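Local coordinates for unknown protein (Arabidopsis thaliana, PDB 2GM3) that binds AMP and belongs to the universal stress protein family, probably acting as a nucleotide-binding protein whose cellular role is not established, at residues Met9-Ala14 with Asp114-Glu119; Trp33-Ile38 with Ile99-Glu104; Ile48-Val53 with Phe91-Cys96; Glu104-Thr109 with Val120-Pro125. All blocks are in the same frame, centred on the assembly; numbering follows the deposited sequence.

Contact 1: Met9-Ala14 with Asp114-Glu119; sequences MVAVNA and DVICQE. With AMP (adenosine monophosphate), chain G.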
# COMPACT_ATOMS: atom_id res chain seq x y z
N MSE A 9 9.27 3.96 1.66
CA MSE A 9 10.16 2.86 2.08
C MSE A 9 9.85 1.61 1.28
O MSE A 9 8.68 1.22 1.20
CB MSE A 9 10.01 2.57 3.56
CG MSE A 9 11.10 1.59 4.04
SE MSE A 9 11.23 1.49 5.95
CE MSE A 9 10.80 -0.25 6.08
N VAL A 10 10.86 1.00 0.69
CA VAL A 10 10.67 -0.17 -0.18
C VAL A 10 11.52 -1.28 0.38
O VAL A 10 12.72 -1.15 0.46
CB VAL A 10 11.08 0.11 -1.62
CG1 VAL A 10 10.88 -1.12 -2.47
CG2 VAL A 10 10.28 1.28 -2.22
N ALA A 11 10.88 -2.37 0.80
CA ALA A 11 11.54 -3.46 1.44
C ALA A 11 11.99 -4.41 0.33
O ALA A 11 11.15 -4.96 -0.40
CB ALA A 11 10.57 -4.14 2.39
N VAL A 12 13.30 -4.61 0.20
CA VAL A 12 13.85 -5.40 -0.90
C VAL A 12 14.63 -6.60 -0.39
O VAL A 12 15.33 -6.52 0.64
CB VAL A 12 14.72 -4.55 -1.87
CG1 VAL A 12 13.92 -3.35 -2.45
CG2 VAL A 12 15.96 -4.04 -1.20
N ASN A 13 14.47 -7.72 -1.07
CA ASN A 13 15.20 -8.92 -0.72
C ASN A 13 15.69 -9.67 -1.96
O ASN A 13 15.32 -9.32 -3.10
CB ASN A 13 14.32 -9.81 0.14
CG ASN A 13 13.10 -10.31 -0.60
OD1 ASN A 13 12.42 -9.55 -1.32
ND2 ASN A 13 12.81 -11.58 -0.44
N ALA A 14 16.52 -10.68 -1.72
CA ALA A 14 17.17 -11.43 -2.77
C ALA A 14 16.26 -12.56 -3.26
O ALA A 14 15.47 -13.06 -2.50
CB ALA A 14 18.51 -11.99 -2.27
N ASP A 114 9.99 -8.10 11.58
CA ASP A 114 10.18 -7.32 12.78
C ASP A 114 10.99 -6.05 12.48
O ASP A 114 10.63 -4.95 12.91
CB ASP A 114 10.92 -8.15 13.87
CG ASP A 114 10.00 -9.11 14.64
OD1 ASP A 114 8.75 -8.92 14.63
OD2 ASP A 114 10.52 -10.06 15.30
N VAL A 115 12.08 -6.22 11.74
CA VAL A 115 13.01 -5.13 11.45
C VAL A 115 12.37 -4.09 10.55
O VAL A 115 12.52 -2.89 10.80
CB VAL A 115 14.36 -5.63 10.84
CG1 VAL A 115 15.13 -4.49 10.29
CG2 VAL A 115 15.17 -6.34 11.89
N ILE A 116 11.67 -4.54 9.52
CA ILE A 116 10.94 -3.62 8.64
C ILE A 116 10.04 -2.72 9.48
O ILE A 116 10.06 -1.50 9.29
CB ILE A 116 10.05 -4.35 7.61
CG1 ILE A 116 10.92 -5.15 6.64
CG2 ILE A 116 9.13 -3.34 6.87
CD1 ILE A 116 10.11 -6.00 5.70
N CYS A 117 9.30 -3.32 10.41
CA CYS A 117 8.44 -2.57 11.31
C CYS A 117 9.20 -1.66 12.25
O CYS A 117 8.75 -0.55 12.54
CB CYS A 117 7.49 -3.50 12.09
SG CYS A 117 6.21 -4.18 11.01
N GLN A 118 10.34 -2.12 12.76
CA GLN A 118 11.15 -1.26 13.63
C GLN A 118 11.67 -0.08 12.82
O GLN A 118 11.70 1.06 13.28
CB GLN A 118 12.33 -2.01 14.22
CG GLN A 118 11.99 -3.05 15.27
CD GLN A 118 13.25 -3.82 15.70
OE1 GLN A 118 13.87 -4.52 14.90
NE2 GLN A 118 13.66 -3.64 16.96
N GLU A 119 12.02 -0.34 11.57
CA GLU A 119 12.57 0.69 10.71
C GLU A 119 11.52 1.72 10.32
O GLU A 119 11.80 2.94 10.31
CB GLU A 119 13.28 0.07 9.51
CG GLU A 119 14.59 -0.62 9.92
CD GLU A 119 15.71 0.38 10.19
OE1 GLU A 119 16.03 0.63 11.38
OE2 GLU A 119 16.25 0.94 9.21
P AMP G . 5.91 -12.22 1.43
O1P AMP G . 6.88 -12.84 2.27
O2P AMP G . 5.71 -12.87 0.12
O3P AMP G . 4.63 -11.86 2.04
O5' AMP G . 6.45 -10.78 1.01
C5' AMP G . 7.61 -10.68 0.22
C4' AMP G . 8.10 -9.26 0.39
O4' AMP G . 8.58 -9.02 1.75
C3' AMP G . 9.26 -8.93 -0.50
O3' AMP G . 8.72 -8.57 -1.81
C2' AMP G . 9.84 -7.72 0.21
O2' AMP G . 9.10 -6.56 -0.18
C1' AMP G . 9.60 -8.04 1.68
N9 AMP G . 10.78 -8.77 2.20
C8 AMP G . 10.93 -10.11 2.33
N7 AMP G . 12.15 -10.36 2.84
C5 AMP G . 12.75 -9.19 3.07
C6 AMP G . 13.99 -8.79 3.59
N6 AMP G . 14.90 -9.65 4.00
N1 AMP G . 14.26 -7.49 3.66
C2 AMP G . 13.42 -6.57 3.26
N3 AMP G . 12.23 -6.89 2.76
C4 AMP G . 11.88 -8.18 2.66
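A11 and I116 bring the two backbones nearest, CA to CA 7.2 Å, where strand 9-11 runs antiparallel to helix 114-119 at 172°, axes 10.5 Å apart. This is the central strand and one covering helix of the Rossmann-like fold of universal stress proteins. Apolar side chains make the contact: the terminal CE of selenomethionine M9, swung round by a bend at chi3, lies 3.6 Å from I116 CG2 and also reaches E119 CB, while A11 CB meets I116 CD1 at 3.8 Å. I116 CD1 also sits over one face of the adenine, 3.7 Å from AMP N3, and N13 covers the opposite face, its CB 3.4 Å from AMP C5. With N13 CG set between the backbone N and the carbonyl carbon (chi1 64°), the amide lies along the imidazole part of the base, and OD1 turns to the ribose and to a hydrogen bond with S24 OG. Replacing N13 by an alanine removes that amide and would probably leave S24 OG without its mate and a gap beside base and sugar. The strand backbone holds the ribose: AMP O2' donates to A11 O at 2.6 Å.

Contact 2: Trp33-Ile38 with Ile99-Glu104; sequences WTLEKI and IGVGCE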
# COMPACT_ATOMS: atom_id res chain seq x y z
N TRP A 33 6.68 -1.17 -10.12
CA TRP A 33 5.32 -0.73 -10.16
C TRP A 33 5.19 0.62 -9.48
O TRP A 33 4.52 1.51 -10.02
CB TRP A 33 4.44 -1.74 -9.44
CG TRP A 33 3.00 -1.47 -9.54
CD1 TRP A 33 2.13 -1.96 -10.48
CD2 TRP A 33 2.22 -0.65 -8.67
NE1 TRP A 33 0.88 -1.50 -10.25
CE2 TRP A 33 0.89 -0.69 -9.14
CE3 TRP A 33 2.51 0.13 -7.55
CZ2 TRP A 33 -0.14 0.02 -8.54
CZ3 TRP A 33 1.47 0.83 -6.93
CH2 TRP A 33 0.16 0.75 -7.43
N THR A 34 5.81 0.77 -8.31
CA THR A 34 5.80 2.03 -7.60
C THR A 34 6.36 3.16 -8.43
O THR A 34 5.78 4.22 -8.44
CB THR A 34 6.53 1.96 -6.23
OG1 THR A 34 5.96 0.90 -5.45
CG2 THR A 34 6.35 3.26 -5.47
N LEU A 35 7.48 2.92 -9.15
CA LEU A 35 8.06 3.95 -10.01
C LEU A 35 7.13 4.29 -11.14
O LEU A 35 6.93 5.45 -11.44
CB LEU A 35 9.38 3.51 -10.60
CG LEU A 35 10.44 3.34 -9.53
CD1 LEU A 35 11.71 3.03 -10.32
CD2 LEU A 35 10.58 4.62 -8.72
N GLU A 36 6.55 3.27 -11.75
CA GLU A 36 5.70 3.45 -12.89
C GLU A 36 4.38 4.14 -12.52
O GLU A 36 4.00 5.11 -13.15
CB GLU A 36 5.40 2.12 -13.56
CG GLU A 36 4.64 2.30 -14.88
CD GLU A 36 4.15 0.99 -15.47
OE1 GLU A 36 4.67 -0.10 -15.10
OE2 GLU A 36 3.24 1.06 -16.33
N LYS A 37 3.69 3.64 -11.49
CA LYS A 37 2.34 4.12 -11.20
C LYS A 37 2.25 5.21 -10.16
O LYS A 37 1.30 6.00 -10.19
CB LYS A 37 1.39 2.99 -10.78
CG LYS A 37 1.45 1.76 -11.61
CD LYS A 37 0.77 1.91 -12.92
CE LYS A 37 0.64 0.56 -13.57
NZ LYS A 37 0.43 0.68 -15.06
N ILE A 38 3.21 5.26 -9.24
CA ILE A 38 3.17 6.29 -8.17
C ILE A 38 4.13 7.46 -8.40
O ILE A 38 3.71 8.61 -8.40
CB ILE A 38 3.37 5.67 -6.74
CG1 ILE A 38 2.40 4.50 -6.50
CG2 ILE A 38 3.31 6.75 -5.61
CD1 ILE A 38 1.14 4.86 -5.78
N ILE A 99 16.49 7.12 -13.39
CA ILE A 99 15.35 7.97 -13.66
C ILE A 99 15.34 9.26 -12.83
O ILE A 99 14.41 10.07 -12.90
CB ILE A 99 14.04 7.18 -13.52
CG1 ILE A 99 13.76 6.81 -12.08
CG2 ILE A 99 14.09 5.93 -14.43
CD1 ILE A 99 12.37 6.27 -11.90
N GLY A 100 16.39 9.45 -12.03
CA GLY A 100 16.58 10.67 -11.25
C GLY A 100 15.77 10.82 -9.96
O GLY A 100 15.58 11.95 -9.48
N VAL A 101 15.29 9.71 -9.40
CA VAL A 101 14.61 9.74 -8.10
C VAL A 101 15.65 9.66 -6.98
O VAL A 101 16.47 8.72 -6.98
CB VAL A 101 13.69 8.48 -7.91
CG1 VAL A 101 12.73 8.68 -6.76
CG2 VAL A 101 12.92 8.13 -9.17
N GLY A 102 15.58 10.58 -6.02
CA GLY A 102 16.43 10.51 -4.84
C GLY A 102 16.14 9.21 -4.08
O GLY A 102 14.98 8.74 -4.01
N CYS A 103 17.19 8.62 -3.53
CA CYS A 103 17.05 7.43 -2.72
C CYS A 103 18.08 7.34 -1.61
O CYS A 103 19.13 7.97 -1.65
CB CYS A 103 17.13 6.16 -3.60
SG CYS A 103 18.68 5.92 -4.43
N GLU A 104 17.75 6.54 -0.62
CA GLU A 104 18.65 6.14 0.43
C GLU A 104 18.50 4.66 0.60
O GLU A 104 17.39 4.14 0.64
CB GLU A 104 18.28 6.83 1.72
CG GLU A 104 18.60 8.29 1.69
CD GLU A 104 18.68 8.91 3.08
OE1 GLU A 104 17.94 8.50 4.00
OE2 GLU A 104 19.49 9.83 3.24
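L35 and I99 meet through torsions that bring their methyl ends together. In L35, CG stands beside the backbone N and opposite the carbonyl carbon (chi1 -65°), and an extended chi2 carries its methyl fork away from helix 25-39. In I99, CG1 lies between the backbone N and the carbonyl carbon (chi1 70°), with CD1 extended beyond it. The two chains approach obliquely, and CD1 of I99 touches both prongs, 3.7 Å from L35 CD1 and 4.0 Å from L35 CD2. V101, two residues further on, adds a looser contact, its CG2 4.2 Å from L35 CD2. All of this is apolar packing, 98 Å² in total, with I99 on the exposed side and V101 buried. The turn that places the two partners is a Schellman motif closing helix 81-99: G100 takes the positive phi, 78°, that glycine readily adopts. One leucine thus bridges helix 25-39 to the connection from helix 81-99 into strand 102-109. Around it, V101 also packs on I48 of strand 46-54, W33 and I38 of the helix lean on M159 of strand 158-162, and K37 O accepts a hydrogen bond from T6 OG1 of the second subunit.

Contact 3: Ile48-Val53 with Phe91-Cys96; sequences ILLLHV and FFVNKC. With AMP (adenosine monophosphate), chain G.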
# COMPACT_ATOMS: atom_id res chain seq x y z
N ILE A 48 12.89 7.54 -2.34
CA ILE A 48 12.79 6.12 -2.10
C ILE A 48 13.78 5.72 -1.01
O ILE A 48 14.97 6.06 -1.07
CB ILE A 48 13.06 5.36 -3.36
CG1 ILE A 48 12.15 5.88 -4.48
CG2 ILE A 48 12.91 3.87 -3.14
CD1 ILE A 48 10.61 5.83 -4.25
N LEU A 49 13.28 5.03 0.01
CA LEU A 49 14.13 4.54 1.09
C LEU A 49 14.18 3.01 0.96
O LEU A 49 13.20 2.34 1.17
CB LEU A 49 13.58 4.99 2.46
CG LEU A 49 13.35 6.48 2.60
CD1 LEU A 49 12.56 6.77 3.82
CD2 LEU A 49 14.66 7.24 2.66
N LEU A 50 15.33 2.48 0.54
CA LEU A 50 15.46 1.08 0.25
C LEU A 50 16.03 0.35 1.44
O LEU A 50 17.14 0.63 1.86
CB LEU A 50 16.37 0.88 -0.94
CG LEU A 50 15.92 1.42 -2.29
CD1 LEU A 50 17.10 1.68 -3.13
CD2 LEU A 50 14.93 0.37 -2.98
N LEU A 51 15.25 -0.56 2.01
CA LEU A 51 15.72 -1.32 3.13
C LEU A 51 15.82 -2.82 2.80
O LEU A 51 14.85 -3.43 2.33
CB LEU A 51 14.83 -1.08 4.33
CG LEU A 51 14.98 -2.08 5.47
CD1 LEU A 51 16.24 -1.87 6.29
CD2 LEU A 51 13.75 -1.97 6.36
N HIS A 52 17.00 -3.38 3.08
CA HIS A 52 17.19 -4.83 3.03
C HIS A 52 17.42 -5.34 4.42
O HIS A 52 18.27 -4.84 5.15
CB HIS A 52 18.39 -5.21 2.17
CG HIS A 52 18.68 -6.67 2.19
ND1 HIS A 52 17.83 -7.60 1.63
CD2 HIS A 52 19.71 -7.37 2.73
CE1 HIS A 52 18.34 -8.81 1.80
NE2 HIS A 52 19.49 -8.70 2.44
N VAL A 53 16.67 -6.36 4.80
CA VAL A 53 16.95 -6.99 6.08
C VAL A 53 17.78 -8.25 5.86
O VAL A 53 17.39 -9.13 5.13
CB VAL A 53 15.69 -7.23 6.91
CG1 VAL A 53 16.03 -7.70 8.32
CG2 VAL A 53 14.94 -5.94 7.01
N PHE A 91 21.59 -2.57 -7.02
CA PHE A 91 20.64 -2.73 -8.12
C PHE A 91 19.53 -1.68 -8.09
O PHE A 91 19.29 -1.04 -9.10
CB PHE A 91 20.05 -4.15 -8.22
CG PHE A 91 18.92 -4.27 -9.21
CD1 PHE A 91 19.17 -4.53 -10.56
CD2 PHE A 91 17.58 -4.09 -8.79
CE1 PHE A 91 18.11 -4.61 -11.49
CE2 PHE A 91 16.51 -4.17 -9.71
CZ PHE A 91 16.78 -4.44 -11.06
N PHE A 92 18.94 -1.45 -6.93
CA PHE A 92 17.82 -0.50 -6.82
C PHE A 92 18.25 0.95 -6.83
O PHE A 92 17.52 1.80 -7.33
CB PHE A 92 16.96 -0.81 -5.59
CG PHE A 92 16.20 -2.08 -5.70
CD1 PHE A 92 16.69 -3.25 -5.13
CD2 PHE A 92 14.98 -2.13 -6.39
CE1 PHE A 92 15.97 -4.45 -5.23
CE2 PHE A 92 14.25 -3.32 -6.50
CZ PHE A 92 14.75 -4.49 -5.92
N VAL A 93 19.43 1.22 -6.30
CA VAL A 93 19.97 2.56 -6.26
C VAL A 93 20.29 2.99 -7.70
O VAL A 93 20.06 4.13 -8.09
CB VAL A 93 21.14 2.61 -5.26
CG1 VAL A 93 22.11 3.84 -5.49
CG2 VAL A 93 20.56 2.57 -3.83
N ASN A 94 20.77 2.05 -8.51
CA ASN A 94 21.02 2.34 -9.91
C ASN A 94 19.73 2.64 -10.64
O ASN A 94 19.69 3.55 -11.47
CB ASN A 94 21.78 1.20 -10.57
CG ASN A 94 23.27 1.31 -10.35
OD1 ASN A 94 23.89 2.28 -10.76
ND2 ASN A 94 23.86 0.32 -9.72
N LYS A 95 18.67 1.89 -10.29
CA LYS A 95 17.34 2.04 -10.89
C LYS A 95 16.77 3.42 -10.59
O LYS A 95 16.22 4.07 -11.47
CB LYS A 95 16.40 0.95 -10.36
CG LYS A 95 16.64 -0.49 -10.87
CD LYS A 95 16.60 -0.61 -12.40
CE LYS A 95 17.98 -0.90 -12.96
NZ LYS A 95 17.92 -1.33 -14.40
N CYS A 96 16.95 3.87 -9.35
CA CYS A 96 16.59 5.21 -8.91
C CYS A 96 17.38 6.32 -9.59
O CYS A 96 16.82 7.35 -10.01
CB CYS A 96 16.77 5.31 -7.41
SG CYS A 96 15.52 4.34 -6.57
P AMP G . 5.91 -12.22 1.43
O1P AMP G . 6.88 -12.84 2.27
O2P AMP G . 5.71 -12.87 0.12
O3P AMP G . 4.63 -11.86 2.04
O5' AMP G . 6.45 -10.78 1.01
C5' AMP G . 7.61 -10.68 0.22
C4' AMP G . 8.10 -9.26 0.39
O4' AMP G . 8.58 -9.02 1.75
C3' AMP G . 9.26 -8.93 -0.50
O3' AMP G . 8.72 -8.57 -1.81
C2' AMP G . 9.84 -7.72 0.21
O2' AMP G . 9.10 -6.56 -0.18
C1' AMP G . 9.60 -8.04 1.68
N9 AMP G . 10.78 -8.77 2.20
C8 AMP G . 10.93 -10.11 2.33
N7 AMP G . 12.15 -10.36 2.84
C5 AMP G . 12.75 -9.19 3.07
C6 AMP G . 13.99 -8.79 3.59
N6 AMP G . 14.90 -9.65 4.00
N1 AMP G . 14.26 -7.49 3.66
C2 AMP G . 13.42 -6.57 3.26
N3 AMP G . 12.23 -6.89 2.76
C4 AMP G . 11.88 -8.18 2.66
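L50 points from strand 48-53 toward helix 91-96 and holds the CB of F92 in its methyl fork: L50 CD1 and L50 CD2 each stand 3.5 Å from F92 CB. The fork is placed by a chi1 of -64°, which sets CG beside the backbone N and opposite the carbonyl carbon. CD1 reaches further, to V93 CG2 at 3.6 Å, whereas CD2 is turned toward the base of the phenylalanine ring and meets it obliquely. F92 starts toward the strand, but its ring swings away along the helix, to where F91 CD2 sits over its centre, 3.7 Å above the plane. F31 of helix 25-39 meets this ring edge-to-face, and V12 packs against it too. One turn on, I48 and C96 close the row, I48 CB lying 4.2 Å from C96 SG. An alanine in place of L50 loses the whole methyl fork, which would probably open a gap beside F92 CB and leave V93 CG2 without its partner on the strand. Strand and helix run antiparallel, axes 9.9 Å apart, as in the beta-alpha-beta crossover from strand 46-54 through helix 81-99 to its neighbour 102-109. Strand and helix meet here through apolar side chains, while the C-terminal end of the strand offers its backbone to the nucleotide. There V53 N donates to AMP N1 (2.9 Å, 162°) and AMP N6 donates to V53 O (2.8 Å, 166°). This donor-acceptor pair matches adenine; guanine, with a protonated N1 and a carbonyl at position 6, would be expected to fit poorly.

Contact 4: Glu104-Thr109 with Val120-Pro125; sequences EAWIKT and VKRVRP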
# COMPACT_ATOMS: atom_id res chain seq x y z
N GLU A 104 17.75 6.54 -0.62
CA GLU A 104 18.65 6.14 0.43
C GLU A 104 18.50 4.66 0.60
O GLU A 104 17.39 4.14 0.64
CB GLU A 104 18.28 6.83 1.72
CG GLU A 104 18.60 8.29 1.69
CD GLU A 104 18.68 8.91 3.08
OE1 GLU A 104 17.94 8.50 4.00
OE2 GLU A 104 19.49 9.83 3.24
N ALA A 105 19.61 3.95 0.71
CA ALA A 105 19.52 2.50 0.83
C ALA A 105 20.43 2.03 1.93
O ALA A 105 21.56 2.50 2.05
CB ALA A 105 19.89 1.84 -0.49
N TRP A 106 19.93 1.11 2.75
CA TRP A 106 20.75 0.56 3.81
C TRP A 106 20.28 -0.82 4.22
O TRP A 106 19.20 -1.31 3.79
CB TRP A 106 20.78 1.49 5.00
CG TRP A 106 19.52 1.52 5.71
CD1 TRP A 106 19.21 0.84 6.84
CD2 TRP A 106 18.35 2.24 5.34
NE1 TRP A 106 17.92 1.09 7.19
CE2 TRP A 106 17.37 1.96 6.30
CE3 TRP A 106 18.04 3.12 4.29
CZ2 TRP A 106 16.07 2.53 6.26
CZ3 TRP A 106 16.76 3.70 4.26
CH2 TRP A 106 15.79 3.38 5.23
N ILE A 107 21.10 -1.44 5.07
CA ILE A 107 20.87 -2.79 5.53
C ILE A 107 20.73 -2.77 7.04
O ILE A 107 21.45 -2.06 7.73
CB ILE A 107 22.06 -3.67 5.12
CG1 ILE A 107 22.08 -3.79 3.59
CG2 ILE A 107 21.97 -5.05 5.82
CD1 ILE A 107 23.27 -4.49 2.95
N LYS A 108 19.75 -3.52 7.54
CA LYS A 108 19.61 -3.80 8.95
C LYS A 108 19.65 -5.31 9.13
O LYS A 108 19.41 -6.06 8.19
CB LYS A 108 18.30 -3.22 9.47
CG LYS A 108 18.31 -1.69 9.57
CD LYS A 108 19.13 -1.20 10.76
CE LYS A 108 19.21 0.31 10.79
NZ LYS A 108 20.21 0.78 11.81
N THR A 109 19.96 -5.77 10.33
CA THR A 109 20.05 -7.20 10.59
C THR A 109 18.91 -7.66 11.51
O THR A 109 18.44 -6.90 12.37
CB THR A 109 21.46 -7.53 11.19
OG1 THR A 109 22.48 -7.09 10.29
CG2 THR A 109 21.66 -9.04 11.45
N VAL A 120 10.30 1.25 10.08
CA VAL A 120 9.17 2.16 9.86
C VAL A 120 9.02 3.15 10.98
O VAL A 120 8.91 4.35 10.73
CB VAL A 120 7.85 1.41 9.59
CG1 VAL A 120 6.66 2.36 9.70
CG2 VAL A 120 7.91 0.71 8.21
N LYS A 121 9.04 2.68 12.22
CA LYS A 121 8.91 3.62 13.32
C LYS A 121 10.13 4.48 13.63
O LYS A 121 10.00 5.52 14.28
CB LYS A 121 8.24 3.03 14.58
CG LYS A 121 8.66 1.64 15.03
CD LYS A 121 7.40 0.88 15.55
CE LYS A 121 7.70 0.02 16.76
NZ LYS A 121 8.01 0.89 17.95
N ARG A 122 11.30 4.11 13.10
CA ARG A 122 12.55 4.86 13.31
C ARG A 122 12.65 5.94 12.23
O ARG A 122 12.91 7.10 12.52
CB ARG A 122 13.75 3.90 13.22
CG ARG A 122 15.11 4.39 13.73
CD ARG A 122 16.28 3.63 13.07
NE ARG A 122 16.80 4.47 12.01
CZ ARG A 122 17.23 4.08 10.82
NH1 ARG A 122 17.26 2.82 10.45
NH2 ARG A 122 17.63 5.00 9.98
N VAL A 123 12.43 5.54 10.99
CA VAL A 123 12.68 6.38 9.83
C VAL A 123 11.46 7.22 9.53
O VAL A 123 11.57 8.33 9.01
CB VAL A 123 13.01 5.48 8.62
CG1 VAL A 123 12.99 6.26 7.31
CG2 VAL A 123 14.37 4.82 8.82
N ARG A 124 10.30 6.69 9.88
CA ARG A 124 9.02 7.33 9.64
C ARG A 124 8.79 7.73 8.20
O ARG A 124 8.62 8.89 7.91
CB ARG A 124 8.78 8.49 10.65
CG ARG A 124 7.95 7.99 11.83
CD ARG A 124 8.13 8.76 13.09
NE ARG A 124 9.44 9.42 13.10
CZ ARG A 124 9.79 10.38 13.94
NH1 ARG A 124 8.96 10.82 14.89
NH2 ARG A 124 10.98 10.92 13.83
N PRO A 125 8.75 6.73 7.31
CA PRO A 125 8.44 6.99 5.89
C PRO A 125 6.94 7.26 5.76
O PRO A 125 6.17 6.93 6.66
CB PRO A 125 8.83 5.69 5.21
CG PRO A 125 8.62 4.65 6.27
CD PRO A 125 8.93 5.30 7.58
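W106 and V123 supply the apolar part of this surface contact. The indole and the valine run alongside one another, pointing opposite ways, V123 CG2 lying 3.8 Å from W106 CZ2 and 4.1 Å from W106 CH2, obliquely to the ring. A chi1 of 71° turns the indole off strand 104-109 toward the helix. The same valine methyl has a second flat neighbour: V123 CG2 stands 3.4 Å above the guanidinium plane of R122, off its centre.

The polar part gathers around a residue one turn earlier in the helix. E119 OE2 accepts a hydrogen bond from W106 NE1 and forms a salt bridge with R122 NH1, so one carboxylate oxygen serves both groups. That shared partner probably accounts for W106 NE1 lying at the edge of the guanidinium, near its plane and 3.7 Å from R122 NH1, with the two flat groups 65° apart. R122 gets there with CG anti to the backbone N (chi1 -166°) and a bend at chi3.

The cationic part is K108, whose aliphatic end crosses the arginine, CE 3.2 Å from R122 NH1 and NZ 3.8 Å from it. The nearby carboxylate probably eases this meeting of two positive groups.

Behind these side chains the helix finishes at V123, and R124 leaves it with positive phi. Strand 102-109 at the sheet edge followed by helix 112-123 packed back on it opens the long crossover to strand 127-132, the change of direction in the 3-2-1-4-5 strand order of Rossmann-like folds.

Overall arrangement
The four contacts wrap one parallel sheet: helices 25-39 and 81-99 cover one side (contacts 2 and 3), helix 112-123 the other (contacts 1 and 4). Contacts 1 and 3, centres about 11 Å apart, are joined by neighbouring strands through V10 N to L49 O (2.7 Å), and together they line the AMP pocket from adenine to ribose. Contact 4, its centre about 7 Å from that of contact 1, shares helix 112-123 with it, and E119 takes part in both. Contact 2 is most remote: the L35 side chain is about 14 Å from AMP, and the centre of contact 2 lies about 17 Å from the centres of contacts 1 and 4, although contacts 2 and 4 share E104, on strand 102-109, in sequence.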